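Local coordinates for fibrinogen-binding protein (Staphylococcus aureus subsp. aureus, PDB 3T49) that probably blocks host complement at the C3b convertase, as a secreted virulence factor of the staphylococcal complement inhibitor family, at residues Glu8-Leu13 with Ala56-Glu61; Tyr29-Ile34 with Ile63-Ile67. One frame throughout, in Å; residues are numbered along the deposited sequence.

Contact 1: Glu8-Leu13 with Ala56-Glu61; sequences ELRTLL and AKVALE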
loop_
_atom_site.group_PDB
_atom_site.type_symbol
_atom_site.label_atom_id
_atom_site.label_comp_id
_atom_site.label_asym_id
_atom_site.label_seq_id
_atom_site.Cartn_x
_atom_site.Cartn_y
_atom_site.Cartn_z
ATOM N N GLU A 8 -6.858 -9.430 4.161
ATOM C CA GLU A 8 -7.200 -8.090 3.662
ATOM C C GLU A 8 -5.910 -7.401 3.215
ATOM O O GLU A 8 -5.825 -6.775 2.146
ATOM C CB GLU A 8 -7.904 -7.250 4.732
ATOM C CG GLU A 8 -9.312 -7.742 5.122
ATOM C CD GLU A 8 -9.922 -6.908 6.245
ATOM O OE1 GLU A 8 -9.147 -6.361 7.067
ATOM O OE2 GLU A 8 -11.170 -6.802 6.307
ATOM N N LEU A 9 -4.856 -7.573 3.994
ATOM C CA LEU A 9 -3.589 -6.920 3.690
ATOM C C LEU A 9 -2.949 -7.543 2.461
ATOM O O LEU A 9 -2.426 -6.822 1.615
ATOM C CB LEU A 9 -2.672 -6.984 4.895
ATOM C CG LEU A 9 -1.325 -6.312 4.744
ATOM C CD1 LEU A 9 -1.436 -4.849 4.294
ATOM C CD2 LEU A 9 -0.558 -6.430 6.048
ATOM N N ARG A 10 -2.981 -8.864 2.301
ATOM C CA ARG A 10 -2.469 -9.478 1.090
ATOM C C ARG A 10 -3.219 -8.977 -0.164
ATOM O O ARG A 10 -2.583 -8.728 -1.194
ATOM C CB ARG A 10 -2.517 -11.020 1.228
ATOM C CG ARG A 10 -1.953 -11.813 0.017
ATOM C CD ARG A 10 -0.609 -11.325 -0.530
ATOM N NE ARG A 10 0.518 -11.552 0.385
ATOM C CZ ARG A 10 1.790 -11.261 0.125
ATOM N NH1 ARG A 10 2.127 -10.687 -1.023
ATOM N NH2 ARG A 10 2.734 -11.512 1.023
ATOM N N THR A 11 -4.536 -8.845 -0.073
ATOM C CA THR A 11 -5.325 -8.334 -1.193
ATOM C C THR A 11 -4.826 -6.947 -1.581
ATOM O O THR A 11 -4.672 -6.644 -2.771
ATOM C CB THR A 11 -6.800 -8.324 -0.853
ATOM O OG1 THR A 11 -7.238 -9.696 -0.723
ATOM C CG2 THR A 11 -7.630 -7.639 -1.934
ATOM N N LEU A 12 -4.550 -6.095 -0.598
ATOM C CA LEU A 12 -4.006 -4.762 -0.907
ATOM C C LEU A 12 -2.633 -4.867 -1.530
ATOM O O LEU A 12 -2.330 -4.140 -2.493
ATOM C CB LEU A 12 -3.987 -3.866 0.333
ATOM C CG LEU A 12 -5.352 -3.422 0.807
ATOM C CD1 LEU A 12 -5.234 -2.951 2.252
ATOM C CD2 LEU A 12 -5.961 -2.339 -0.034
ATOM N N LEU A 13 -1.783 -5.745 -1.000
ATOM C CA LEU A 13 -0.437 -5.935 -1.551
ATOM C C LEU A 13 -0.480 -6.407 -2.985
ATOM O O LEU A 13 0.411 -6.088 -3.789
ATOM C CB LEU A 13 0.358 -6.940 -0.736
ATOM C CG LEU A 13 1.015 -6.394 0.493
ATOM C CD1 LEU A 13 1.656 -7.576 1.271
ATOM C CD2 LEU A 13 2.081 -5.345 0.068
ATOM N N ALA A 56 -0.277 -0.913 8.076
ATOM C CA ALA A 56 0.028 -1.028 6.648
ATOM C C ALA A 56 -1.243 -1.047 5.824
ATOM O O ALA A 56 -1.286 -0.481 4.728
ATOM C CB ALA A 56 0.856 -2.252 6.366
ATOM N N LYS A 57 -2.295 -1.688 6.314
ATOM C CA LYS A 57 -3.561 -1.701 5.624
ATOM C C LYS A 57 -4.078 -0.285 5.475
ATOM O O LYS A 57 -4.473 0.128 4.369
ATOM C CB LYS A 57 -4.598 -2.559 6.364
ATOM C CG LYS A 57 -5.929 -2.558 5.691
ATOM C CD LYS A 57 -6.972 -3.335 6.494
ATOM C CE LYS A 57 -7.395 -2.559 7.714
ATOM N NZ LYS A 57 -8.495 -3.251 8.446
ATOM N N VAL A 58 -4.083 0.491 6.556
ATOM C CA VAL A 58 -4.583 1.855 6.508
ATOM C C VAL A 58 -3.716 2.693 5.564
ATOM O O VAL A 58 -4.252 3.487 4.775
ATOM C CB VAL A 58 -4.635 2.460 7.927
ATOM C CG1 VAL A 58 -4.933 3.950 7.890
ATOM C CG2 VAL A 58 -5.678 1.734 8.769
ATOM N N ALA A 59 -2.416 2.525 5.621
ATOM C CA ALA A 59 -1.526 3.338 4.793
ATOM C C ALA A 59 -1.705 3.023 3.323
ATOM O O ALA A 59 -1.724 3.921 2.474
ATOM C CB ALA A 59 -0.096 3.140 5.191
ATOM N N LEU A 60 -1.790 1.762 2.974
ATOM C CA LEU A 60 -2.009 1.383 1.582
ATOM C C LEU A 60 -3.372 1.864 1.081
ATOM O O LEU A 60 -3.484 2.400 -0.021
ATOM C CB LEU A 60 -1.855 -0.136 1.378
ATOM C CG LEU A 60 -0.418 -0.645 1.447
ATOM C CD1 LEU A 60 -0.411 -2.174 1.507
ATOM C CD2 LEU A 60 0.388 -0.125 0.251
ATOM N N GLU A 61 -4.437 1.669 1.846
ATOM C CA GLU A 61 -5.743 2.192 1.458
ATOM C C GLU A 61 -5.661 3.696 1.224
ATOM O O GLU A 61 -6.235 4.219 0.249
ATOM C CB GLU A 61 -6.805 1.873 2.536
ATOM C CG GLU A 61 -7.136 0.400 2.592
ATOM C CD GLU A 61 -8.045 0.041 3.742
ATOM O OE1 GLU A 61 -8.164 0.867 4.671
ATOM O OE2 GLU A 61 -8.594 -1.087 3.723
#
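The E8 carboxylate meets the K57 ammonium through one oxygen, OE1, which lies 3.5 Å from NZ, while the E61 carboxylate, with OE2 6.3 Å from E8 OE1, stays apart from it. On helix 5-13 the R10 guanidinium has L13 CD1 over the centre of one face, 3.8 Å above the plane, an overlap within the helix that leaves the other branch of L13, CD2, to turn toward L60. The E8-K57 salt bridge is long and its hydrogen bond weak, so it probably contributes a loose electrostatic tie rather than a firm grip. K57 is bent at chi3 (73°), which brings NZ to the E8 side after the aliphatic part of the chain has passed L12. That passage is close: L12 CD1 touches K57 CG at 3.5 Å, the two side chains crossing at a slant. The same methyl also packs on E61 CG, 3.9 Å away, and L12 and E61 cross at about a right angle; the L12 isobutyl group thus packs against the carbon chains of two charged residues one helical turn apart. Deeper in, L60 CD1 is shared by three leucines. L9 CD1 reaches it at 4.0 Å, L12 gives its CB at 4.1 Å, and L13 CD2 completes the cluster. With CG anti to the backbone N (chi1 -178°), L9 also brings CD1 to the A56 methyl and near the K57 backbone N. The short axes approach to 9.8 Å at 34°, so the helices run roughly parallel. The contact joins the first and last helices of the bundle, and helix 28-47 backs its apolar side, where L9 packs on A41 and L13 on L45.

Contact 2: Tyr29-Ile34 with Ile63-Ile67; sequences YYKRTI and IYKEI. With SO4 (sulfate ion), chain F; SO4 (sulfate ion), chain G.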
loop_
_atom_site.group_PDB
_atom_site.type_symbol
_atom_site.label_atom_id
_atom_site.label_comp_id
_atom_site.label_asym_id
_atom_site.label_seq_id
_atom_site.Cartn_x
_atom_site.Cartn_y
_atom_site.Cartn_z
ATOM N N TYR A 29 6.838 11.063 -4.377
ATOM C CA TYR A 29 6.226 10.726 -3.103
ATOM C C TYR A 29 5.360 9.476 -3.208
ATOM O O TYR A 29 5.375 8.643 -2.301
ATOM C CB TYR A 29 5.382 11.915 -2.582
ATOM C CG TYR A 29 4.512 11.543 -1.415
ATOM C CD1 TYR A 29 5.010 11.539 -0.122
ATOM C CD2 TYR A 29 3.175 11.184 -1.610
ATOM C CE1 TYR A 29 4.225 11.172 0.939
ATOM C CE2 TYR A 29 2.391 10.801 -0.563
ATOM C CZ TYR A 29 2.909 10.810 0.724
ATOM O OH TYR A 29 2.125 10.423 1.792
ATOM N N TYR A 30 4.556 9.375 -4.270
ATOM C CA TYR A 30 3.550 8.338 -4.305
ATOM C C TYR A 30 4.183 6.950 -4.364
ATOM O O TYR A 30 3.869 6.080 -3.550
ATOM C CB TYR A 30 2.522 8.613 -5.437
ATOM C CG TYR A 30 1.794 9.889 -5.132
ATOM C CD1 TYR A 30 0.744 9.895 -4.212
ATOM C CD2 TYR A 30 2.212 11.086 -5.678
ATOM C CE1 TYR A 30 0.126 11.078 -3.877
ATOM C CE2 TYR A 30 1.581 12.295 -5.341
ATOM C CZ TYR A 30 0.559 12.248 -4.442
ATOM O OH TYR A 30 -0.055 13.429 -4.075
ATOM N N LYS A 31 5.097 6.752 -5.291
ATOM C CA LYS A 31 5.772 5.460 -5.374
ATOM C C LYS A 31 6.573 5.141 -4.118
ATOM O O LYS A 31 6.567 4.004 -3.645
ATOM C CB LYS A 31 6.653 5.406 -6.608
ATOM C CG LYS A 31 7.179 3.987 -6.854
ATOM C CD LYS A 31 7.934 3.875 -8.160
ATOM C CE LYS A 31 8.752 2.589 -8.165
ATOM N NZ LYS A 31 10.024 2.751 -7.348
ATOM N N ARG A 32 7.269 6.113 -3.553
ATOM C CA ARG A 32 8.061 5.782 -2.375
ATOM C C ARG A 32 7.194 5.461 -1.167
ATOM O O ARG A 32 7.589 4.633 -0.350
ATOM C CB ARG A 32 9.175 6.800 -2.077
ATOM C CG ARG A 32 8.728 8.110 -1.513
ATOM C CD ARG A 32 9.910 8.909 -0.865
ATOM N NE ARG A 32 9.433 10.261 -0.572
ATOM C CZ ARG A 32 9.484 11.279 -1.421
ATOM N NH1 ARG A 32 10.013 11.166 -2.617
ATOM N NH2 ARG A 32 8.974 12.440 -1.044
ATOM N N THR A 33 5.984 6.024 -1.090
ATOM C CA THR A 33 5.057 5.665 -0.032
ATOM C C THR A 33 4.530 4.229 -0.228
ATOM O O THR A 33 4.433 3.445 0.727
ATOM C CB THR A 33 3.925 6.710 0.077
ATOM O OG1 THR A 33 4.515 7.990 0.332
ATOM C CG2 THR A 33 2.988 6.355 1.212
ATOM N N ILE A 34 4.237 3.883 -1.470
ATOM C CA ILE A 34 3.866 2.511 -1.753
ATOM C C ILE A 34 4.996 1.537 -1.373
ATOM O O ILE A 34 4.770 0.537 -0.701
ATOM C CB ILE A 34 3.477 2.335 -3.205
ATOM C CG1 ILE A 34 2.195 3.115 -3.523
ATOM C CG2 ILE A 34 3.284 0.849 -3.500
ATOM C CD1 ILE A 34 1.957 3.303 -4.999
ATOM N N ILE A 63 -2.967 5.660 0.404
ATOM C CA ILE A 63 -2.187 6.064 -0.772
ATOM C C ILE A 63 -2.894 5.645 -2.074
ATOM O O ILE A 63 -2.860 6.385 -3.063
ATOM C CB ILE A 63 -0.706 5.568 -0.693
ATOM C CG1 ILE A 63 0.213 6.348 -1.658
ATOM C CG2 ILE A 63 -0.599 4.055 -0.953
ATOM C CD1 ILE A 63 0.400 7.806 -1.293
ATOM N N TYR A 64 -3.573 4.502 -2.100
ATOM C CA TYR A 64 -4.311 4.103 -3.288
ATOM C C TYR A 64 -5.438 5.090 -3.556
ATOM O O TYR A 64 -5.694 5.441 -4.704
ATOM C CB TYR A 64 -4.899 2.695 -3.124
ATOM C CG TYR A 64 -3.901 1.563 -3.034
ATOM C CD1 TYR A 64 -2.547 1.727 -3.310
ATOM C CD2 TYR A 64 -4.337 0.302 -2.673
ATOM C CE1 TYR A 64 -1.667 0.659 -3.217
ATOM C CE2 TYR A 64 -3.471 -0.766 -2.591
ATOM C CZ TYR A 64 -2.136 -0.588 -2.852
ATOM O OH TYR A 64 -1.259 -1.657 -2.759
ATOM N N LYS A 65 -6.165 5.521 -2.523
ATOM C CA LYS A 65 -7.252 6.499 -2.681
ATOM C C LYS A 65 -6.691 7.817 -3.191
ATOM O O LYS A 65 -7.308 8.443 -4.076
ATOM C CB LYS A 65 -7.987 6.687 -1.355
ATOM C CG LYS A 65 -9.202 7.596 -1.505
ATOM C CD LYS A 65 -10.037 7.595 -0.217
ATOM C CE LYS A 65 -11.378 8.313 -0.463
ATOM N NZ LYS A 65 -12.221 8.429 0.752
ATOM N N GLU A 66 -5.565 8.269 -2.642
ATOM C CA GLU A 66 -4.935 9.517 -3.094
ATOM C C GLU A 66 -4.572 9.445 -4.576
ATOM O O GLU A 66 -4.822 10.400 -5.338
ATOM C CB GLU A 66 -3.711 9.882 -2.252
ATOM C CG GLU A 66 -4.118 10.403 -0.900
ATOM C CD GLU A 66 -3.046 10.399 0.147
ATOM O OE1 GLU A 66 -2.045 9.693 -0.001
ATOM O OE2 GLU A 66 -3.248 11.066 1.192
ATOM N N ILE A 67 -3.996 8.329 -4.991
ATOM C CA ILE A 67 -3.588 8.158 -6.373
ATOM C C ILE A 67 -4.810 8.112 -7.269
ATOM O O ILE A 67 -4.845 8.803 -8.308
ATOM C CB ILE A 67 -2.721 6.908 -6.521
ATOM C CG1 ILE A 67 -1.355 7.145 -5.861
ATOM C CG2 ILE A 67 -2.562 6.546 -7.980
ATOM C CD1 ILE A 67 -0.555 5.864 -5.680
HETATM S S SO4 F . 8.157 11.546 2.686
HETATM O O1 SO4 F . 8.383 10.253 2.044
HETATM O O2 SO4 F . 9.253 11.810 3.612
HETATM O O3 SO4 F . 8.090 12.591 1.675
HETATM O O4 SO4 F . 6.900 11.502 3.424
HETATM S S SO4 G . 11.584 4.425 -10.302
HETATM O O1 SO4 G . 11.242 3.019 -10.105
HETATM O O2 SO4 G . 12.959 4.524 -10.782
HETATM O O3 SO4 G . 10.695 5.042 -11.281
HETATM O O4 SO4 G . 11.461 5.122 -9.030
HETATM O O HOH W 1 -0.292 8.978 2.042
#
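I63 of helix 50-72 forms a knob-into-hole contact in the antiparallel hairpin that this helix makes with helix 28-47, sitting among Y29, Y30, T33 and I34. Its CG1 is anti to the backbone N (chi1 -162°), which sends CD1 into the hole, 3.6 Å from Y30 CD1. The same methyl lies 3.7 Å from Y29 CE2, and the T33 methyl flanks it. The other branch, CG2, packs on I34 CG1, the two isoleucines crossing at about a right angle. One turn on, I67 extends the apolar seam: its CD1 meets I34 CD1 at 3.7 Å, and its CG1 touches Y30 CD1 at 3.8 Å as the two side chains run past each other in opposite senses. The tyrosines also support one another, with Y29 CD2 over the centre of one Y30 ring face. T33 OG1 lies above one face of the Y29 ring, near its rim, and donates to Y29 O; together with T33 N, which reaches that oxygen from the opposite face of the carbonyl plane, it gives Y29 O two donors. At the polar margin a water bridges the helices, 2.8 Å from Y29 OH and donating to E66 OE1, while E66 OE2 forms a salt bridge with K62. Facing outward, R32 clasps a sulfate ion, probably from the crystallisation liquor, through two nearly straight bonds: NE to O1 (165°) and NH2 to O3. K31 NZ reaches a second sulfate with two bonds, the one to O1 weak. The short axes are 10.7 Å apart and 158° from parallel. Such side-chain interlocking, with isoleucines and tyrosine carbons inside and charged groups outside, is characteristic of antiparallel helices in small helical bundles.

Overall arrangement
Contacts 1 and 2 both use helix 50-72, on successive stretches of it, and their centres lie 12 Å apart. Along the chain the segments alternate, 8-13, 29-34, 56-61, 63-67, so the long C-terminal helix takes helix 5-13 roughly parallel in contact 1 and helix 28-47 antiparallel in contact 2. A probable hydrogen bond from Y64 OH to L12 O joins the two directly, and the Y64 ring also stacks on Y19 of helix 16-22, which lies between helix 5-13 and helix 28-47 in sequence. In this truncated, single-chain SCIN-B contact 2 closes the hairpin of the last two helices, and contact 1 brings the N-terminal helix, distant in sequence, onto it.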